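GDSL-esterase (PDB 3HP4) hydrolyses esters as a cold-adapted serine esterase of the SGNH family, captured here with its nucleophile covalently inhibited, and may act on lysophospholipids. Local coordinates at residues Met141-Phe144 against Met145-Ile148; Lys165-Pro168 against Leu169-Asp172; Glu22-Val25 against Lys26-Asp30. All blocks are in the same frame, centred on the assembly; numbering follows the deposited sequence.

Contact 1 (Met141-Phe144 against Met145-Ile148); sequences MNFF and MLDI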
loop_
_atom_site.group_PDB
_atom_site.type_symbol
_atom_site.label_atom_id
_atom_site.label_comp_id
_atom_site.label_asym_id
_atom_site.label_seq_id
_atom_site.Cartn_x
_atom_site.Cartn_y
_atom_site.Cartn_z
ATOM N N MET A 141 8.346 -2.230 -2.133
ATOM C CA MET A 141 8.042 -3.034 -0.967
ATOM C C MET A 141 7.415 -4.361 -1.364
ATOM O O MET A 141 6.554 -4.396 -2.277
ATOM C CB MET A 141 7.057 -2.250 -0.129
ATOM C CG MET A 141 7.701 -1.155 0.606
ATOM S SD MET A 141 6.715 -0.800 2.140
ATOM C CE MET A 141 7.901 0.375 2.843
ATOM N N ASN A 142 7.736 -5.438 -0.682
ATOM C CA ASN A 142 7.089 -6.726 -0.893
ATOM C C ASN A 142 5.568 -6.671 -0.577
ATOM O O ASN A 142 5.171 -5.978 0.351
ATOM C CB ASN A 142 7.748 -7.790 0.049
ATOM C CG ASN A 142 7.427 -9.189 -0.340
ATOM O OD1 ASN A 142 7.584 -9.607 -1.414
ATOM N ND2 ASN A 142 6.938 -9.931 0.687
ATOM N N PHE A 143 4.792 -7.394 -1.364
ATOM C CA PHE A 143 3.299 -7.415 -1.126
ATOM C C PHE A 143 3.018 -8.226 0.135
ATOM O O PHE A 143 3.282 -9.428 0.179
ATOM C CB PHE A 143 2.665 -8.054 -2.312
ATOM C CG PHE A 143 1.135 -7.959 -2.373
ATOM C CD1 PHE A 143 0.485 -6.867 -1.856
ATOM C CD2 PHE A 143 0.406 -8.939 -3.016
ATOM C CE1 PHE A 143 -0.917 -6.768 -1.966
ATOM C CE2 PHE A 143 -1.001 -8.801 -3.125
ATOM C CZ PHE A 143 -1.603 -7.713 -2.589
ATOM N N PHE A 144 2.393 -7.606 1.127
ATOM C CA PHE A 144 2.144 -8.319 2.379
ATOM C C PHE A 144 1.115 -9.397 2.280
ATOM O O PHE A 144 1.040 -10.235 3.181
ATOM C CB PHE A 144 1.810 -7.337 3.538
ATOM C CG PHE A 144 0.589 -6.451 3.335
ATOM C CD1 PHE A 144 -0.698 -6.981 3.336
ATOM C CD2 PHE A 144 0.759 -5.074 3.217
ATOM C CE1 PHE A 144 -1.793 -6.107 3.194
ATOM C CE2 PHE A 144 -0.356 -4.218 3.086
ATOM C CZ PHE A 144 -1.625 -4.754 3.085
ATOM N N MET A 145 0.329 -9.463 1.193
ATOM C CA MET A 145 -0.680 -10.510 1.049
ATOM C C MET A 145 -0.139 -11.845 0.601
ATOM O O MET A 145 -0.842 -12.835 0.650
ATOM C CB MET A 145 -1.772 -10.074 0.086
ATOM C CG MET A 145 -2.657 -8.965 0.683
ATOM S SD MET A 145 -3.543 -9.431 2.219
ATOM C CE MET A 145 -4.593 -10.802 1.675
ATOM N N LEU A 146 1.091 -11.879 0.078
ATOM C CA LEU A 146 1.582 -13.140 -0.480
ATOM C C LEU A 146 1.566 -14.316 0.477
ATOM O O LEU A 146 1.269 -15.427 0.104
ATOM C CB LEU A 146 3.003 -12.938 -1.033
ATOM C CG LEU A 146 3.040 -12.072 -2.312
ATOM C CD1 LEU A 146 4.519 -11.613 -2.582
ATOM C CD2 LEU A 146 2.454 -12.758 -3.476
ATOM N N ASP A 147 1.910 -14.040 1.721
ATOM C CA ASP A 147 1.976 -15.063 2.764
ATOM C C ASP A 147 0.697 -15.155 3.565
ATOM O O ASP A 147 0.667 -15.870 4.595
ATOM C CB ASP A 147 3.126 -14.745 3.733
ATOM C CG ASP A 147 4.476 -14.845 3.078
ATOM O OD1 ASP A 147 4.552 -15.308 1.924
ATOM O OD2 ASP A 147 5.467 -14.428 3.715
ATOM N N ILE A 148 -0.355 -14.429 3.163
ATOM C CA ILE A 148 -1.618 -14.379 3.890
ATOM C C ILE A 148 -2.705 -15.055 3.065
ATOM O O ILE A 148 -3.467 -15.918 3.607
ATOM C CB ILE A 148 -2.040 -12.900 4.121
ATOM C CG1 ILE A 148 -1.000 -12.144 4.964
ATOM C CG2 ILE A 148 -3.437 -12.846 4.794
ATOM C CD1 ILE A 148 -0.903 -12.609 6.385
HETATM O O HOH W 1 3.848 -11.572 2.004
#
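A type I beta turn from F143 to L146 brings the backbone of F143 against that of L146 just after the edge strand 139-141, and its closing bond runs from L146 N to F143 O at 3.3 Å. The N-H points almost straight at the oxygen (170°), yet the nitrogen stands well above the carbonyl plane, not on a lone pair. The same oxygen takes a second bond from a water, which in turn accepts the N-H of D147 and so bridges F143 and D147 across the turn.

M145 lies within the turn, and its side chain serves both phenylalanines. Its CB sits over one face of the F143 ring, offset toward the rim, in a CH-pi contact 3.7 Å from the centroid. Beyond CB a bend at chi2 (-61°) carries SD to the edge of the F144 ring, 5.0 Å from its centroid, as a Met-aromatic contact. CG bridges the two aromatics, 3.7 Å from F143 CZ and 3.8 Å from F144 CD1.

In the SGNH hydrolase fold this chain leaves the parallel sheet on its way to helix 166-183, and both rings turn inward: F143 reaches M109 of the neighbouring strand 105-109 and F144 touches L12, while M145 continues onto M155 and P162. Toward the exposed side, L146 CD1 lies 4.0 Å from F143 CB and 3.8 Å from N142 OD1. On the buried side, I148 CG1 rests 3.3 Å from F144 O.

Contact 2 (Lys165-Pro168 against Leu169-Asp172); sequences KAQP and LIRD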
loop_
_atom_site.group_PDB
_atom_site.type_symbol
_atom_site.label_atom_id
_atom_site.label_comp_id
_atom_site.label_asym_id
_atom_site.label_seq_id
_atom_site.Cartn_x
_atom_site.Cartn_y
_atom_site.Cartn_z
ATOM N N LYS A 165 -7.605 -12.012 12.159
ATOM C CA LYS A 165 -6.443 -12.819 12.512
ATOM C C LYS A 165 -5.231 -12.483 11.643
ATOM O O LYS A 165 -4.070 -12.612 12.054
ATOM C CB LYS A 165 -6.820 -14.295 12.369
ATOM C CG LYS A 165 -5.796 -15.245 12.954
ATOM C CD LYS A 165 -6.233 -16.713 12.846
ATOM C CE LYS A 165 -5.086 -17.636 13.236
ATOM N NZ LYS A 165 -5.535 -19.053 13.267
ATOM N N ALA A 166 -5.485 -12.056 10.417
ATOM C CA ALA A 166 -4.377 -11.673 9.527
ATOM C C ALA A 166 -3.651 -10.395 9.985
ATOM O O ALA A 166 -2.487 -10.215 9.622
ATOM C CB ALA A 166 -4.896 -11.459 8.149
ATOM N N GLN A 167 -4.333 -9.533 10.731
ATOM C CA GLN A 167 -3.775 -8.190 10.959
ATOM C C GLN A 167 -2.458 -8.159 11.744
ATOM O O GLN A 167 -1.568 -7.435 11.354
ATOM C CB GLN A 167 -4.833 -7.227 11.513
ATOM C CG GLN A 167 -6.135 -7.214 10.688
ATOM C CD GLN A 167 -5.931 -6.679 9.322
ATOM O OE1 GLN A 167 -5.319 -5.609 9.149
ATOM N NE2 GLN A 167 -6.418 -7.410 8.301
ATOM N N PRO A 168 -2.317 -8.939 12.826
ATOM C CA PRO A 168 -0.995 -8.942 13.512
ATOM C C PRO A 168 0.128 -9.455 12.611
ATOM O O PRO A 168 1.268 -9.001 12.704
ATOM C CB PRO A 168 -1.192 -9.872 14.727
ATOM C CG PRO A 168 -2.655 -9.894 14.917
ATOM C CD PRO A 168 -3.339 -9.684 13.599
ATOM N N LEU A 169 -0.203 -10.403 11.719
ATOM C CA LEU A 169 0.800 -10.908 10.799
ATOM C C LEU A 169 1.226 -9.837 9.804
ATOM O O LEU A 169 2.399 -9.647 9.517
ATOM C CB LEU A 169 0.273 -12.172 10.080
ATOM C CG LEU A 169 0.048 -13.346 11.042
ATOM C CD1 LEU A 169 -0.816 -14.369 10.330
ATOM C CD2 LEU A 169 1.408 -13.951 11.377
ATOM N N ILE A 170 0.254 -9.131 9.248
ATOM C CA ILE A 170 0.562 -8.043 8.323
ATOM C C ILE A 170 1.340 -6.925 9.073
ATOM O O ILE A 170 2.307 -6.397 8.520
ATOM C CB ILE A 170 -0.693 -7.465 7.691
ATOM C CG1 ILE A 170 -1.374 -8.550 6.817
ATOM C CG2 ILE A 170 -0.369 -6.234 6.827
ATOM C CD1 ILE A 170 -2.770 -8.158 6.382
ATOM N N ARG A 171 0.962 -6.614 10.326
ATOM C CA ARG A 171 1.677 -5.623 11.122
ATOM C C ARG A 171 3.138 -6.009 11.151
ATOM O O ARG A 171 4.000 -5.135 10.946
ATOM C CB ARG A 171 1.130 -5.666 12.540
ATOM C CG ARG A 171 1.996 -4.855 13.539
ATOM C CD ARG A 171 1.683 -5.248 15.008
ATOM N NE ARG A 171 2.108 -6.629 15.230
ATOM C CZ ARG A 171 1.566 -7.452 16.110
ATOM N NH1 ARG A 171 0.565 -7.053 16.877
ATOM N NH2 ARG A 171 1.999 -8.708 16.122
ATOM N N ASP A 172 3.449 -7.273 11.409
ATOM C CA ASP A 172 4.854 -7.622 11.562
ATOM C C ASP A 172 5.606 -7.572 10.233
ATOM O O ASP A 172 6.774 -7.148 10.162
ATOM C CB ASP A 172 5.004 -8.955 12.245
ATOM C CG ASP A 172 4.569 -8.879 13.715
ATOM O OD1 ASP A 172 4.598 -7.777 14.292
ATOM O OD2 ASP A 172 4.199 -9.922 14.293
#
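The first turns of helix 166-183, the C-terminal helix of this SGNH hydrolase domain, join K165-P168 to L169-D172 through successive i to i+4 backbone bonds. I170 N reaches A166 O at 3.0 Å, R171 N reaches Q167 O at 2.9 Å, and D172 N reaches P168 O at 3.1 Å. P168 lacks an N-H, which costs little this early in a helix, where the amides have no carbonyl of a preceding turn to bond.

The apolar contacts follow the buried side. A166 CB meets I170 CD1, and the side chains of Q167 and I170 run alongside each other; the amide of Q167 is held by W24 N at OE1 and by N163 O at NE2.

Charged groups occupy the more exposed side. K165 pairs with D153, whereas R171 grips its neighbour D172 side-on with two nitrogens. A bend at chi3 (66°) turns the guanidinium back over P168, whose CA lies 3.9 Å above the centre of one face. Replacing R171 with an alanine would probably leave the D172 carboxylate without this partner and uncover that side of P168. The two bonds differ in approach: R171 NE meets D172 OD1 from above the carboxylate plane at 2.9 Å, while R171 NH2 reaches D172 OD2 on its syn side, also tilted out of the plane, at 3.1 Å.

Contact 3 (Glu22-Val25 against Lys26-Asp30); sequences EGWV and KLLQD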
loop_
_atom_site.group_PDB
_atom_site.type_symbol
_atom_site.label_atom_id
_atom_site.label_comp_id
_atom_site.label_asym_id
_atom_site.label_seq_id
_atom_site.Cartn_x
_atom_site.Cartn_y
_atom_site.Cartn_z
ATOM N N GLU A 22 -8.725 -2.779 14.945
ATOM C CA GLU A 22 -8.203 -4.136 14.695
ATOM C C GLU A 22 -7.257 -4.212 13.477
ATOM O O GLU A 22 -6.611 -5.233 13.229
ATOM C CB GLU A 22 -9.360 -5.121 14.476
ATOM C CG GLU A 22 -10.283 -5.250 15.664
ATOM C CD GLU A 22 -11.483 -6.111 15.360
ATOM O OE1 GLU A 22 -12.006 -6.043 14.215
ATOM O OE2 GLU A 22 -11.922 -6.858 16.269
ATOM N N GLY A 23 -7.210 -3.162 12.696
ATOM C CA GLY A 23 -6.428 -3.165 11.465
ATOM C C GLY A 23 -4.935 -3.038 11.699
ATOM O O GLY A 23 -4.476 -2.471 12.700
ATOM N N TRP A 24 -4.183 -3.541 10.736
ATOM C CA TRP A 24 -2.754 -3.591 10.909
ATOM C C TRP A 24 -2.115 -2.233 11.072
ATOM O O TRP A 24 -1.095 -2.143 11.761
ATOM C CB TRP A 24 -2.099 -4.353 9.769
ATOM C CG TRP A 24 -2.069 -3.704 8.416
ATOM C CD1 TRP A 24 -2.927 -3.947 7.378
ATOM C CD2 TRP A 24 -1.107 -2.752 7.942
ATOM N NE1 TRP A 24 -2.554 -3.193 6.288
ATOM C CE2 TRP A 24 -1.455 -2.437 6.590
ATOM C CE3 TRP A 24 -0.001 -2.107 8.518
ATOM C CZ2 TRP A 24 -0.714 -1.526 5.821
ATOM C CZ3 TRP A 24 0.722 -1.236 7.756
ATOM C CH2 TRP A 24 0.367 -0.942 6.408
ATOM N N VAL A 25 -2.682 -1.167 10.474
ATOM C CA VAL A 25 -2.040 0.142 10.613
ATOM C C VAL A 25 -2.093 0.572 12.081
ATOM O O VAL A 25 -1.091 0.977 12.647
ATOM C CB VAL A 25 -2.648 1.180 9.648
ATOM C CG1 VAL A 25 -2.105 2.575 9.993
ATOM C CG2 VAL A 25 -2.399 0.829 8.197
ATOM N N LYS A 26 -3.250 0.443 12.715
ATOM C CA LYS A 26 -3.360 0.826 14.110
ATOM C C LYS A 26 -2.539 -0.134 14.984
ATOM O O LYS A 26 -1.872 0.305 15.903
ATOM C CB LYS A 26 -4.832 0.941 14.559
ATOM C CG LYS A 26 -5.028 1.329 16.034
ATOM C CD LYS A 26 -4.716 0.135 16.927
ATOM C CE LYS A 26 -5.482 0.141 18.224
ATOM N NZ LYS A 26 -5.477 -1.223 18.798
ATOM N N LEU A 27 -2.535 -1.433 14.665
ATOM C CA LEU A 27 -1.707 -2.350 15.468
ATOM C C LEU A 27 -0.221 -2.011 15.317
ATOM O O LEU A 27 0.571 -2.149 16.270
ATOM C CB LEU A 27 -1.941 -3.788 15.029
ATOM C CG LEU A 27 -3.348 -4.345 15.207
ATOM C CD1 LEU A 27 -3.383 -5.801 14.746
ATOM C CD2 LEU A 27 -3.843 -4.274 16.655
ATOM N N LEU A 28 0.187 -1.589 14.125
ATOM C CA LEU A 28 1.564 -1.202 13.923
ATOM C C LEU A 28 1.904 0.076 14.701
ATOM O O LEU A 28 2.965 0.173 15.337
ATOM C CB LEU A 28 1.862 -1.037 12.433
ATOM C CG LEU A 28 3.341 -0.683 12.096
ATOM C CD1 LEU A 28 4.354 -1.633 12.765
ATOM C CD2 LEU A 28 3.544 -0.693 10.607
ATOM N N GLN A 29 0.995 1.059 14.728
ATOM C CA GLN A 29 1.264 2.222 15.556
ATOM C C GLN A 29 1.366 1.808 17.030
ATOM O O GLN A 29 2.172 2.349 17.750
ATOM C CB GLN A 29 0.165 3.249 15.400
ATOM C CG GLN A 29 0.587 4.606 16.051
ATOM C CD GLN A 29 1.783 5.227 15.377
ATOM O OE1 GLN A 29 1.703 5.497 14.200
ATOM N NE2 GLN A 29 2.882 5.404 16.038
ATOM N N ASP A 30 0.543 0.865 17.483
ATOM C CA ASP A 30 0.622 0.413 18.888
ATOM C C ASP A 30 2.016 -0.129 19.143
ATOM O O ASP A 30 2.603 0.084 20.204
ATOM C CB ASP A 30 -0.395 -0.692 19.197
ATOM C CG ASP A 30 -1.845 -0.236 19.143
ATOM O OD1 ASP A 30 -2.138 0.978 19.250
ATOM O OD2 ASP A 30 -2.724 -1.131 19.062
#
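Helix 24-34 opens with G23 at its N-cap position, and its first i to i+4 bonds run from L27 N to G23 O (3.0 Å), L28 N to W24 O (2.7 Å) and Q29 N to V25 O (2.9 Å). This helix flanks the parallel sheet of the SGNH hydrolase fold: V25 and L28 pack on L41 of strand 39-43, and W24 faces helix 166-183.

W24 and L28 project side by side. L28 CD2 meets the indole at its edge, near the ring plane, 4.0 Å from W24 CZ3, while V25 CG2 covers one face toward the rim. The hydrogen bond from W24 NE1 to L12 O limits how the indole can turn.

L27 folds back over the start of the helix, where its CG lies 3.3 Å from G23 O and its CD1 3.6 Å from E22 O. K26, one residue earlier, bends at chi2 (-75°) in one of its two modelled conformers; there K26 NZ, also hydrogen-bonded to E21 O, forms a salt bridge with D30 OD2 at 2.8 Å, meeting the oxygen on its syn lone pair.

How the contacts relate
Along the chain the order is contact 3, contact 1, contact 2, yet in space contact 2 lies between the others: its centre is about 9 Å from that of contact 3 and about 11 Å from that of contact 1, which are themselves about 17 Å apart. Contacts 2 and 3 are the opening turns of neighbouring helices, 166-183 and 24-34, where I170 packs on W24 and R171 on L27. Contact 1, the turn after edge strand 139-141, meets both helices, F144 packing on I170 and edge-to-face with W24. The turn and the two helix starts thus converge around F144, I170 and W24, near L12, the residue following the phosphonylated serine.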